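Local coordinates for protein HTH-type transcriptional regulator KdgR (Escherichia coli, PDB 1YSP) that represses transcription of genes for uptake and breakdown of 2-keto-3-deoxygluconate, and is represented here by its C-terminal IclR-type domain of GAF-like fold, at residues A[156-159]-A[160-164]; A[7-10]-A[11-15]; A[149-152]-A[153-156]; A[66-69]-A[70-73]; A[94-97]-A[98-102]. One frame throughout, in Å; residues are numbered along the deposited sequence.

Contact 1 (A[156-159]-A[160-164]); sequences EYVA and MLHTA
Met160 turns its CG away from its own carbonyl carbon (chi1 -65°) and then bends at its end (chi3 -82°), which carries CE back along helix 151-172 to Glu156 and Tyr157, one turn earlier. This is i to i+4 and i to i+3 packing on the long C-terminal helix of the IclR effector domain. The methyl CE lies 3.4 Å from Glu156 CG and equally close to Tyr157 CD1. It meets the tyrosine ring obliquely, while the two side chains run side by side in the same direction; the Glu156 chain, extended beyond CG, crosses the methionine at a slant. The polar end of Tyr157 is engaged further off: its OH bonds to Glu22 and Arg153, which fixes the far end of the ring.

On another side of the helix Val158 and His162 also lie alongside each other, CG1 of the valine coming 3.6 Å from CD2 of the imidazole. Leu161 turns to the sheet and touches Leu140 and Ile125. Beneath the side chains runs regular alpha-helical bonding, Met160 N to Glu156 O, Leu161 N to Tyr157 O and His162 N to Val158 O. The next bond in the series is Thr163 N to Ala159 O, 3.1 Å and nearly straight at 170°.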
loop_
_atom_site.group_PDB
_atom_site.type_symbol
_atom_site.label_atom_id
_atom_site.label_comp_id
_atom_site.label_asym_id
_atom_site.label_seq_id
_atom_site.Cartn_x
_atom_site.Cartn_y
_atom_site.Cartn_z
ATOM N N GLU A 156 -11.564 -9.289 -6.094
ATOM C CA GLU A 156 -10.977 -9.361 -7.451
ATOM C C GLU A 156 -9.742 -8.435 -7.546
ATOM O O GLU A 156 -8.680 -8.824 -8.050
ATOM C CB GLU A 156 -12.030 -8.971 -8.488
ATOM C CG GLU A 156 -11.487 -8.790 -9.924
ATOM C CD GLU A 156 -12.530 -9.054 -11.023
ATOM O OE1 GLU A 156 -13.395 -9.946 -10.856
ATOM O OE2 GLU A 156 -12.477 -8.353 -12.054
ATOM N N TYR A 157 -9.851 -7.236 -6.961
ATOM C CA TYR A 157 -8.733 -6.264 -6.964
ATOM C C TYR A 157 -7.559 -6.818 -6.178
ATOM O O TYR A 157 -6.419 -6.682 -6.614
ATOM C CB TYR A 157 -9.160 -4.892 -6.402
ATOM C CG TYR A 157 -9.869 -4.001 -7.384
ATOM C CD1 TYR A 157 -10.384 -4.500 -8.601
ATOM C CD2 TYR A 157 -10.082 -2.667 -7.091
ATOM C CE1 TYR A 157 -11.060 -3.697 -9.455
ATOM C CE2 TYR A 157 -10.760 -1.843 -7.974
ATOM C CZ TYR A 157 -11.253 -2.374 -9.149
ATOM O OH TYR A 157 -11.910 -1.549 -10.012
ATOM N N VAL A 158 -7.835 -7.473 -5.058
ATOM C CA VAL A 158 -6.775 -8.017 -4.196
ATOM C C VAL A 158 -6.067 -9.151 -4.961
ATOM O O VAL A 158 -4.826 -9.240 -4.982
ATOM C CB VAL A 158 -7.337 -8.504 -2.838
ATOM C CG1 VAL A 158 -6.326 -9.420 -2.084
ATOM C CG2 VAL A 158 -7.796 -7.292 -1.955
ATOM N N ALA A 159 -6.878 -9.973 -5.625
ATOM C CA ALA A 159 -6.348 -11.123 -6.370
ATOM C C ALA A 159 -5.462 -10.641 -7.504
ATOM O O ALA A 159 -4.329 -11.143 -7.660
ATOM C CB ALA A 159 -7.492 -12.008 -6.880
ATOM N N MET A 160 -5.897 -9.605 -8.223
ATOM C CA MET A 160 -5.050 -9.087 -9.327
ATOM C C MET A 160 -3.782 -8.372 -8.815
ATOM O O MET A 160 -2.720 -8.428 -9.454
ATOM C CB MET A 160 -5.809 -8.114 -10.215
ATOM C CG MET A 160 -6.988 -8.751 -10.987
ATOM S SD MET A 160 -7.849 -7.471 -11.934
ATOM C CE MET A 160 -8.905 -6.753 -10.712
ATOM N N LEU A 161 -3.910 -7.632 -7.705
ATOM C CA LEU A 161 -2.696 -7.033 -7.058
ATOM C C LEU A 161 -1.676 -8.128 -6.683
ATOM O O LEU A 161 -0.468 -7.955 -6.909
ATOM C CB LEU A 161 -3.113 -6.245 -5.791
ATOM C CG LEU A 161 -3.652 -4.875 -6.110
ATOM C CD1 LEU A 161 -4.293 -4.283 -4.814
ATOM C CD2 LEU A 161 -2.564 -3.940 -6.635
ATOM N N HIS A 162 -2.151 -9.198 -6.058
ATOM C CA HIS A 162 -1.278 -10.293 -5.621
ATOM C C HIS A 162 -0.552 -10.934 -6.803
ATOM O O HIS A 162 0.665 -11.178 -6.750
ATOM C CB HIS A 162 -2.051 -11.336 -4.849
ATOM C CG HIS A 162 -2.217 -11.003 -3.397
ATOM N ND1 HIS A 162 -1.200 -10.451 -2.637
ATOM C CD2 HIS A 162 -3.258 -11.187 -2.555
ATOM C CE1 HIS A 162 -1.627 -10.282 -1.399
ATOM N NE2 HIS A 162 -2.869 -10.721 -1.321
ATOM N N THR A 163 -1.277 -11.186 -7.875
ATOM C CA THR A 163 -0.613 -11.660 -9.137
ATOM C C THR A 163 0.478 -10.729 -9.614
ATOM O O THR A 163 1.630 -11.162 -9.861
ATOM C CB THR A 163 -1.674 -11.873 -10.248
ATOM O OG1 THR A 163 -2.659 -12.770 -9.734
ATOM C CG2 THR A 163 -1.036 -12.443 -11.550
ATOM N N ALA A 164 0.146 -9.447 -9.743
ATOM C CA ALA A 164 1.104 -8.435 -10.183
ATOM C C ALA A 164 2.324 -8.378 -9.256
ATOM O O ALA A 164 3.495 -8.446 -9.717
ATOM C CB ALA A 164 0.415 -7.049 -10.238
#

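Contact 2 (A[7-10]-A[11-15]); sequences RSAD and IQMRE
Asp10 and Arg14, one turn apart on helix 4-20, form the ionic part of this contact, an i to i+4 salt bridge on the N-terminal helix of the IclR effector domain. Arg14 NE donates to Asp10 OD1 at 2.8 Å; the oxygen sits at the edge of the guanidinium and only 3° out of its plane, and the bond reaches it on its syn side but well out of the carboxylate plane. The carboxylate and guanidinium planes are turned 63° from each other, so the pair is joined through NE rather than by a flat two-pronged bridge. A chi1 of 172° sets CG of Asp10 opposite the backbone N and brings the carboxylate to the arginine. OD1 has a second donor, His38 NE2.

Among the backbone bonds, Met13 N reaches Ala9 O at 2.8 Å and Arg14 N reaches Asp10 O at 3.0 Å, whereas Gln12 N to Ser8 O is long and weak at 3.3 Å.

Apolar contact is lighter: Met13 SD lies 4.0 Å from Ala9 CB. Separately, the methyl CD1 of Ile11 rests 3.4 Å from the carbonyl oxygen Arg7 O. The helix lies on the sheet beside helix 151-172: Ala9 and Met13 pack on strand 24-30, Asp10, Met13 and Arg14 on strand 33-40, and Ala9 and Gln12 on helix 151-172.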
loop_
_atom_site.group_PDB
_atom_site.type_symbol
_atom_site.label_atom_id
_atom_site.label_comp_id
_atom_site.label_asym_id
_atom_site.label_seq_id
_atom_site.Cartn_x
_atom_site.Cartn_y
_atom_site.Cartn_z
ATOM N N ARG A 7 11.128 -0.949 -13.353
ATOM C CA ARG A 7 10.907 -1.518 -14.694
ATOM C C ARG A 7 9.902 -2.685 -14.676
ATOM O O ARG A 7 8.980 -2.732 -15.502
ATOM C CB ARG A 7 12.232 -1.934 -15.322
ATOM C CG ARG A 7 12.194 -1.957 -16.856
ATOM C CD ARG A 7 13.644 -2.059 -17.450
ATOM N NE ARG A 7 13.602 -2.200 -18.918
ATOM C CZ ARG A 7 14.668 -2.413 -19.704
ATOM N NH1 ARG A 7 15.898 -2.520 -19.193
ATOM N NH2 ARG A 7 14.505 -2.533 -21.011
ATOM N N SER A 8 10.030 -3.577 -13.689
ATOM C CA SER A 8 9.099 -4.737 -13.580
ATOM C C SER A 8 7.739 -4.270 -13.137
ATOM O O SER A 8 6.714 -4.820 -13.574
ATOM C CB SER A 8 9.576 -5.768 -12.562
ATOM O OG SER A 8 10.690 -6.511 -13.054
ATOM N N ALA A 9 7.735 -3.332 -12.184
ATOM C CA ALA A 9 6.484 -2.792 -11.661
ATOM C C ALA A 9 5.740 -2.083 -12.784
ATOM O O ALA A 9 4.537 -2.235 -12.897
ATOM C CB ALA A 9 6.773 -1.806 -10.550
ATOM N N ASP A 10 6.461 -1.313 -13.603
ATOM C CA ASP A 10 5.831 -0.523 -14.657
ATOM C C ASP A 10 4.955 -1.402 -15.551
ATOM O O ASP A 10 3.808 -1.010 -15.900
ATOM C CB ASP A 10 6.884 0.238 -15.492
ATOM C CG ASP A 10 6.265 0.918 -16.712
ATOM O OD1 ASP A 10 5.474 1.885 -16.545
ATOM O OD2 ASP A 10 6.542 0.447 -17.854
ATOM N N ILE A 11 5.495 -2.576 -15.927
ATOM C CA ILE A 11 4.786 -3.548 -16.749
ATOM C C ILE A 11 3.512 -4.095 -16.096
ATOM O O ILE A 11 2.449 -4.175 -16.716
ATOM C CB ILE A 11 5.760 -4.754 -17.150
ATOM C CG1 ILE A 11 6.862 -4.206 -18.080
ATOM C CG2 ILE A 11 5.012 -5.917 -17.778
ATOM C CD1 ILE A 11 8.204 -4.966 -17.977
ATOM N N GLN A 12 3.632 -4.467 -14.828
ATOM C CA GLN A 12 2.508 -5.062 -14.128
ATOM C C GLN A 12 1.455 -4.009 -13.765
ATOM O O GLN A 12 0.238 -4.319 -13.728
ATOM C CB GLN A 12 2.999 -5.824 -12.887
ATOM C CG GLN A 12 3.954 -6.965 -13.205
ATOM C CD GLN A 12 3.329 -8.001 -14.101
ATOM O OE1 GLN A 12 2.133 -8.314 -13.980
ATOM N NE2 GLN A 12 4.133 -8.553 -15.029
ATOM N N MET A 13 1.911 -2.794 -13.536
ATOM C CA MET A 13 0.983 -1.661 -13.248
ATOM C C MET A 13 0.182 -1.269 -14.491
ATOM O O MET A 13 -1.017 -0.988 -14.439
ATOM C CB MET A 13 1.755 -0.481 -12.706
ATOM C CG MET A 13 2.323 -0.722 -11.252
ATOM S SD MET A 13 3.533 0.526 -10.778
ATOM C CE MET A 13 2.519 1.988 -10.532
ATOM N N ARG A 14 0.865 -1.242 -15.642
ATOM C CA ARG A 14 0.146 -0.995 -16.903
ATOM C C ARG A 14 -0.892 -2.086 -17.164
ATOM O O ARG A 14 -2.026 -1.770 -17.559
ATOM C CB ARG A 14 1.113 -0.764 -18.084
ATOM C CG ARG A 14 1.913 0.544 -17.960
ATOM C CD ARG A 14 3.203 0.567 -18.861
ATOM N NE ARG A 14 3.822 1.881 -18.773
ATOM C CZ ARG A 14 3.541 2.923 -19.539
ATOM N NH1 ARG A 14 2.686 2.820 -20.539
ATOM N NH2 ARG A 14 4.131 4.069 -19.305
ATOM N N GLU A 15 -0.551 -3.340 -16.849
ATOM C CA GLU A 15 -1.504 -4.448 -16.880
ATOM C C GLU A 15 -2.753 -4.296 -15.931
ATOM O O GLU A 15 -3.908 -4.527 -16.329
ATOM C CB GLU A 15 -0.777 -5.776 -16.683
ATOM C CG GLU A 15 -1.661 -7.019 -16.724
ATOM C CD GLU A 15 -2.068 -7.479 -18.140
ATOM O OE1 GLU A 15 -2.024 -6.711 -19.129
ATOM O OE2 GLU A 15 -2.438 -8.654 -18.240
#

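Contact 3 (A[149-152]-A[153-156]); sequences FSEE and RLQE
Ser150 and Arg153 make the tight part of this contact, at the start of helix 151-172. Ser150 is the N-cap: its OG accepts from Arg153 N at 2.9 Å, and its CB sits 3.7 Å from Arg153 CB. Leu154 N bonds back to Ser150 O almost straight (174°), so the first turn is gripped by both the side chain and the carbonyl of one serine. Without that hydroxyl, as with an alanine here, Arg153 N would probably lose its acceptor and the helix start be less firmly fixed. Leu154, the buried residue, packs on Ile125 and Tyr111; its CD2 lies 3.3 Å from Glu151 OE2, and in one of two conformers Phe149 CZ comes 4.0 Å from the same CD2.

The outer side is looser and polar. Glu151 bends at chi2 (55°), bringing its carboxylate over toward Gln155, whose NE2 donates to OE2 at 3.1 Å, close to the line of the C-O bond. Glu152 OE1 accepts a weak bond from Ser150 OG. Two acidic side chains, Glu151 and Glu152, thus stand in the first turn, where their negative charge would be expected to suit the positive end of the helix dipole.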
loop_
_atom_site.group_PDB
_atom_site.type_symbol
_atom_site.label_atom_id
_atom_site.label_comp_id
_atom_site.label_asym_id
_atom_site.label_seq_id
_atom_site.Cartn_x
_atom_site.Cartn_y
_atom_site.Cartn_z
ATOM N N PHE A 149 -19.217 0.016 -3.643
ATOM C CA PHE A 149 -18.464 -0.983 -2.902
ATOM C C PHE A 149 -19.069 -2.367 -3.028
ATOM O O PHE A 149 -20.278 -2.583 -2.843
ATOM C CB PHE A 149 -18.254 -0.610 -1.428
ATOM C CG PHE A 149 -17.268 -1.506 -0.723
ATOM C CD1 PHE A 149 -15.902 -1.336 -0.915
ATOM C CD2 PHE A 149 -17.709 -2.545 0.096
ATOM C CE1 PHE A 149 -14.983 -2.177 -0.295
ATOM C CE2 PHE A 149 -16.797 -3.394 0.724
ATOM C CZ PHE A 149 -15.428 -3.203 0.530
ATOM N N SER A 150 -18.189 -3.309 -3.332
ATOM C CA SER A 150 -18.559 -4.659 -3.602
ATOM C C SER A 150 -17.455 -5.414 -2.885
ATOM O O SER A 150 -16.268 -5.077 -3.051
ATOM C CB SER A 150 -18.471 -4.859 -5.123
ATOM O OG SER A 150 -18.539 -6.211 -5.471
ATOM N N GLU A 151 -17.820 -6.386 -2.058
ATOM C CA GLU A 151 -16.803 -7.271 -1.519
ATOM C C GLU A 151 -16.184 -7.991 -2.706
ATOM O O GLU A 151 -15.001 -8.305 -2.697
ATOM C CB GLU A 151 -17.385 -8.283 -0.524
ATOM C CG GLU A 151 -16.326 -9.096 0.239
ATOM C CD GLU A 151 -15.282 -8.233 0.974
ATOM O OE1 GLU A 151 -15.637 -7.168 1.548
ATOM O OE2 GLU A 151 -14.096 -8.638 0.972
ATOM N N GLU A 152 -17.009 -8.242 -3.728
ATOM C CA GLU A 152 -16.548 -8.899 -4.942
ATOM C C GLU A 152 -15.514 -8.063 -5.681
ATOM O O GLU A 152 -14.501 -8.621 -6.130
ATOM C CB GLU A 152 -17.708 -9.276 -5.873
ATOM C CG GLU A 152 -18.437 -10.501 -5.420
ATOM C CD GLU A 152 -19.593 -10.166 -4.486
ATOM O OE1 GLU A 152 -19.839 -8.959 -4.227
ATOM O OE2 GLU A 152 -20.258 -11.122 -4.010
ATOM N N ARG A 153 -15.741 -6.757 -5.810
ATOM C CA ARG A 153 -14.725 -5.919 -6.468
ATOM C C ARG A 153 -13.423 -5.927 -5.637
ATOM O O ARG A 153 -12.330 -6.123 -6.178
ATOM C CB ARG A 153 -15.187 -4.477 -6.692
ATOM C CG ARG A 153 -14.184 -3.631 -7.490
ATOM C CD ARG A 153 -14.637 -2.198 -7.701
ATOM N NE ARG A 153 -15.897 -2.156 -8.450
ATOM C CZ ARG A 153 -15.991 -2.040 -9.770
ATOM N NH1 ARG A 153 -14.898 -1.946 -10.543
ATOM N NH2 ARG A 153 -17.199 -2.039 -10.329
ATOM N N LEU A 154 -13.570 -5.745 -4.318
ATOM C CA LEU A 154 -12.388 -5.785 -3.427
ATOM C C LEU A 154 -11.576 -7.084 -3.597
ATOM O O LEU A 154 -10.359 -7.041 -3.808
ATOM C CB LEU A 154 -12.847 -5.624 -1.981
ATOM C CG LEU A 154 -11.771 -5.898 -0.926
ATOM C CD1 LEU A 154 -10.713 -4.855 -1.079
ATOM C CD2 LEU A 154 -12.397 -5.837 0.450
ATOM N N GLN A 155 -12.242 -8.235 -3.519
ATOM C CA GLN A 155 -11.547 -9.507 -3.636
ATOM C C GLN A 155 -10.887 -9.709 -5.026
ATOM O O GLN A 155 -9.762 -10.225 -5.111
ATOM C CB GLN A 155 -12.452 -10.687 -3.193
ATOM C CG GLN A 155 -12.772 -10.714 -1.646
ATOM C CD GLN A 155 -11.528 -10.869 -0.737
ATOM O OE1 GLN A 155 -10.677 -11.744 -0.968
ATOM N NE2 GLN A 155 -11.424 -10.018 0.308
ATOM N N GLU A 156 -11.564 -9.289 -6.094
ATOM C CA GLU A 156 -10.977 -9.361 -7.451
ATOM C C GLU A 156 -9.742 -8.435 -7.546
ATOM O O GLU A 156 -8.680 -8.824 -8.050
ATOM C CB GLU A 156 -12.030 -8.971 -8.488
ATOM C CG GLU A 156 -11.487 -8.790 -9.924
ATOM C CD GLU A 156 -12.530 -9.054 -11.023
ATOM O OE1 GLU A 156 -13.395 -9.946 -10.856
ATOM O OE2 GLU A 156 -12.477 -8.353 -12.054
#

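Contact 4 (A[66-69]-A[70-73]); sequences VLLA and WRDR
The backbone leaves helix 62-69 through a tightened turn, with Arg71 N bonding to Leu68 O at 3.1 Å, the donor standing 55° above the carbonyl plane and away from the lone pairs. One water takes part in the same turn: it accepts from Trp70 N at 2.7 Å and donates to Val66 O, bridging the i to i+4 pair that in a regular helix would bond directly.

Trp70 turns its indole back alongside the last turn, edge toward Val66. Its CG lies anti to the carbonyl carbon (chi1 -75°), and the benzo part of the ring comes round to Val66, CZ3 resting 3.8 Å from the valine CB. Val66 O lies near the ring plane, at the edge, 3.3 Å from CE3, while Ala69 CB approaches the same CE3 obliquely at 3.8 Å.

The stretch is the link between helix 62-69 and helix 73-80 in the GAF-like effector domain. Here Asp72 acts as N-cap of the second helix, its OD2 reaching Glu75 N in a weak bond. Arg71 runs back along the first helix, its NE coming 2.9 Å from Leu67 O, with its side chain touching Val76 and Ile79. Arg73, bent at chi2 and chi3, turns back on the chain as well: NH2 makes a weak bond to Ala69 O, bent at 124°, with the oxygen at the guanidinium edge, whereas NH1 goes to Asp104 of helix 96-109 in a salt bridge.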
loop_
_atom_site.group_PDB
_atom_site.type_symbol
_atom_site.label_atom_id
_atom_site.label_comp_id
_atom_site.label_asym_id
_atom_site.label_seq_id
_atom_site.Cartn_x
_atom_site.Cartn_y
_atom_site.Cartn_z
ATOM N N VAL A 66 1.123 -1.646 4.451
ATOM C CA VAL A 66 1.804 -2.879 4.048
ATOM C C VAL A 66 3.320 -2.804 4.213
ATOM O O VAL A 66 3.946 -3.847 4.386
ATOM C CB VAL A 66 1.411 -3.399 2.572
ATOM C CG1 VAL A 66 -0.161 -3.546 2.376
ATOM C CG2 VAL A 66 2.072 -2.617 1.518
ATOM N N LEU A 67 3.902 -1.608 4.187
ATOM C CA LEU A 67 5.367 -1.414 4.412
ATOM C C LEU A 67 5.772 -1.639 5.869
ATOM O O LEU A 67 6.942 -1.914 6.172
ATOM C CB LEU A 67 5.818 -0.035 4.005
ATOM C CG LEU A 67 5.935 0.268 2.517
ATOM C CD1 LEU A 67 5.914 1.785 2.303
ATOM C CD2 LEU A 67 7.212 -0.387 1.933
ATOM N N LEU A 68 4.800 -1.511 6.748
ATOM C CA LEU A 68 4.975 -1.809 8.184
ATOM C C LEU A 68 4.524 -3.155 8.674
ATOM O O LEU A 68 5.095 -3.651 9.668
ATOM C CB LEU A 68 4.249 -0.735 9.041
ATOM C CG LEU A 68 4.691 0.714 8.815
ATOM C CD1 LEU A 68 3.819 1.725 9.689
ATOM C CD2 LEU A 68 6.218 0.981 9.055
ATOM N N ALA A 69 3.465 -3.733 8.081
ATOM C CA ALA A 69 2.781 -4.909 8.646
ATOM C C ALA A 69 3.625 -6.180 8.803
ATOM O O ALA A 69 3.392 -6.949 9.720
ATOM C CB ALA A 69 1.457 -5.223 7.929
ATOM N N TRP A 70 4.586 -6.400 7.923
ATOM C CA TRP A 70 5.427 -7.609 8.039
ATOM C C TRP A 70 6.760 -7.359 8.809
ATOM O O TRP A 70 7.606 -8.276 8.933
ATOM C CB TRP A 70 5.714 -8.186 6.633
ATOM C CG TRP A 70 4.520 -8.900 6.022
ATOM C CD1 TRP A 70 4.280 -10.238 6.040
ATOM C CD2 TRP A 70 3.392 -8.299 5.347
ATOM N NE1 TRP A 70 3.066 -10.509 5.452
ATOM C CE2 TRP A 70 2.521 -9.340 4.986
ATOM C CE3 TRP A 70 3.046 -6.979 5.014
ATOM C CZ2 TRP A 70 1.319 -9.113 4.308
ATOM C CZ3 TRP A 70 1.852 -6.751 4.317
ATOM C CH2 TRP A 70 1.002 -7.823 3.992
ATOM N N ARG A 71 6.943 -6.139 9.306
ATOM C CA ARG A 71 8.215 -5.739 9.916
ATOM C C ARG A 71 8.303 -6.151 11.356
ATOM O O ARG A 71 7.268 -6.377 12.003
ATOM C CB ARG A 71 8.430 -4.234 9.844
ATOM C CG ARG A 71 8.998 -3.758 8.581
ATOM C CD ARG A 71 9.570 -2.405 8.834
ATOM N NE ARG A 71 9.459 -1.565 7.662
ATOM C CZ ARG A 71 10.383 -1.450 6.715
ATOM N NH1 ARG A 71 10.151 -0.650 5.684
ATOM N NH2 ARG A 71 11.532 -2.121 6.783
ATOM N N ASP A 72 9.552 -6.271 11.848
ATOM C CA ASP A 72 9.798 -6.495 13.272
ATOM C C ASP A 72 9.062 -5.367 13.991
ATOM O O ASP A 72 9.228 -4.194 13.642
ATOM C CB ASP A 72 11.316 -6.498 13.580
ATOM C CG ASP A 72 11.640 -6.496 15.100
ATOM O OD1 ASP A 72 11.077 -7.322 15.870
ATOM O OD2 ASP A 72 12.481 -5.662 15.519
ATOM N N ARG A 73 8.227 -5.733 14.962
ATOM C CA ARG A 73 7.378 -4.775 15.663
ATOM C C ARG A 73 8.171 -3.761 16.512
ATOM O O ARG A 73 7.614 -2.762 16.999
ATOM C CB ARG A 73 6.353 -5.505 16.527
ATOM C CG ARG A 73 5.116 -4.659 16.864
ATOM C CD ARG A 73 3.855 -5.063 16.057
ATOM N NE ARG A 73 4.107 -5.189 14.618
ATOM C CZ ARG A 73 3.201 -5.555 13.710
ATOM N NH1 ARG A 73 1.942 -5.828 14.066
ATOM N NH2 ARG A 73 3.554 -5.644 12.425
HETATM O O HOH W 1 5.934 -4.857 6.209
#

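Contact 5 (A[94-97]-A[98-102]); sequences TSTE and ALLPV
Ser95 and Ala98 meet at the N-cap of helix 96-109. From Ser95 CB, which stands 4.1 Å from Ala98 N, the chain goes on to OG, set between the backbone N and the carbonyl carbon (chi1 60°), a placement that aims the oxygen at the first turn. There OG accepts from Ala98 N at 3.0 Å and also touches Ala98 CB at 3.4 Å. A valine in its place would carry no oxygen there, and Ala98 N would probably be left without its cap, the first turn being less firmly held.

Ser95 O takes Leu99 N, which leans weakly on Thr96 O as well; Leu100 N bonds to Thr96 O at 3.0 Å. Thr96 lies side by side with Leu100, its CG2 4.0 Å from the leucine CG, while its hydroxyl bonds to Tyr85. Pro101 has no N-H to give, so the helix kinks here; its CD instead stands 3.0 Å from Glu97 O, where a donor would otherwise be.

Around this helix start, Thr96 and Leu99 pack on Leu80 of helix 73-80, Leu100 reaches Val76 and Lys77 of the same helix, and Ala98 and Val102 rest on Ile93 in the preceding loop.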
loop_
_atom_site.group_PDB
_atom_site.type_symbol
_atom_site.label_atom_id
_atom_site.label_comp_id
_atom_site.label_asym_id
_atom_site.label_seq_id
_atom_site.Cartn_x
_atom_site.Cartn_y
_atom_site.Cartn_z
ATOM N N THR A 94 -4.999 7.307 14.551
ATOM C CA THR A 94 -4.135 8.421 14.989
ATOM C C THR A 94 -3.315 8.163 16.250
ATOM O O THR A 94 -2.937 9.126 16.963
ATOM C CB THR A 94 -4.971 9.739 15.160
ATOM O OG1 THR A 94 -6.081 9.480 16.035
ATOM C CG2 THR A 94 -5.529 10.173 13.785
ATOM N N SER A 95 -2.963 6.889 16.504
ATOM C CA SER A 95 -1.881 6.583 17.446
ATOM C C SER A 95 -1.193 5.295 17.051
ATOM O O SER A 95 -1.794 4.438 16.380
ATOM C CB SER A 95 -2.406 6.411 18.882
ATOM O OG SER A 95 -3.371 5.362 19.016
ATOM N N THR A 96 0.034 5.103 17.545
ATOM C CA THR A 96 0.724 3.811 17.331
ATOM C C THR A 96 -0.049 2.686 17.970
ATOM O O THR A 96 -0.171 1.602 17.387
ATOM C CB THR A 96 2.150 3.887 17.868
ATOM O OG1 THR A 96 2.800 4.960 17.180
ATOM C CG2 THR A 96 2.917 2.560 17.655
ATOM N N GLU A 97 -0.629 2.966 19.151
ATOM C CA GLU A 97 -1.374 1.957 19.887
ATOM C C GLU A 97 -2.600 1.480 19.126
ATOM O O GLU A 97 -2.868 0.271 19.089
ATOM C CB GLU A 97 -1.772 2.523 21.253
ATOM C CG GLU A 97 -0.600 2.749 22.237
ATOM C CD GLU A 97 0.208 4.053 22.001
ATOM O OE1 GLU A 97 -0.191 4.933 21.184
ATOM O OE2 GLU A 97 1.274 4.182 22.640
ATOM N N ALA A 98 -3.323 2.407 18.481
ATOM C CA ALA A 98 -4.424 2.047 17.558
ATOM C C ALA A 98 -3.963 1.373 16.239
ATOM O O ALA A 98 -4.697 0.540 15.638
ATOM C CB ALA A 98 -5.331 3.248 17.280
ATOM N N LEU A 99 -2.756 1.706 15.772
ATOM C CA LEU A 99 -2.301 1.177 14.463
ATOM C C LEU A 99 -1.818 -0.259 14.501
ATOM O O LEU A 99 -1.992 -1.013 13.507
ATOM C CB LEU A 99 -1.170 2.076 13.872
ATOM C CG LEU A 99 -0.628 1.794 12.468
ATOM C CD1 LEU A 99 -1.709 1.992 11.409
ATOM C CD2 LEU A 99 0.610 2.747 12.208
ATOM N N LEU A 100 -1.166 -0.621 15.610
ATOM C CA LEU A 100 -0.533 -1.954 15.698
ATOM C C LEU A 100 -1.549 -3.079 15.504
ATOM O O LEU A 100 -1.308 -3.994 14.703
ATOM C CB LEU A 100 0.316 -2.093 16.969
ATOM C CG LEU A 100 1.581 -1.190 16.991
ATOM C CD1 LEU A 100 2.465 -1.442 18.222
ATOM C CD2 LEU A 100 2.436 -1.269 15.768
ATOM N N PRO A 101 -2.734 -3.001 16.139
ATOM C CA PRO A 101 -3.760 -4.014 15.828
ATOM C C PRO A 101 -4.212 -3.979 14.355
ATOM O O PRO A 101 -4.518 -5.014 13.784
ATOM C CB PRO A 101 -4.930 -3.644 16.785
ATOM C CG PRO A 101 -4.266 -2.969 17.925
ATOM C CD PRO A 101 -3.210 -2.097 17.209
ATOM N N VAL A 102 -4.246 -2.803 13.730
ATOM C CA VAL A 102 -4.599 -2.759 12.296
ATOM C C VAL A 102 -3.523 -3.504 11.458
ATOM O O VAL A 102 -3.833 -4.294 10.540
ATOM C CB VAL A 102 -4.806 -1.296 11.851
ATOM C CG1 VAL A 102 -4.842 -1.164 10.325
ATOM C CG2 VAL A 102 -6.101 -0.720 12.510
#

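From the N terminus, contact 2 comes first, on helix 4-20, and lies against the last helix: Gln12 touches Ala164 of contact 1. Contact 4 follows, at the turn between helices 62-69 and 73-80, and contact 5 opens helix 96-109; the two touch through Leu68 with Leu99 and Arg73 with Leu100, tying the link between those two helices to helix 96-109. Contacts 3 and 1 then run in succession along helix 151-172, sharing Glu156. All five are local, so none encloses a long loop, and none nests within or crosses another. Contacts 1 and 2 lie on the opposite side of the chain's centre from contact 5; helices 4-20 and 151-172, with contacts 1 to 3, pack on the sheet.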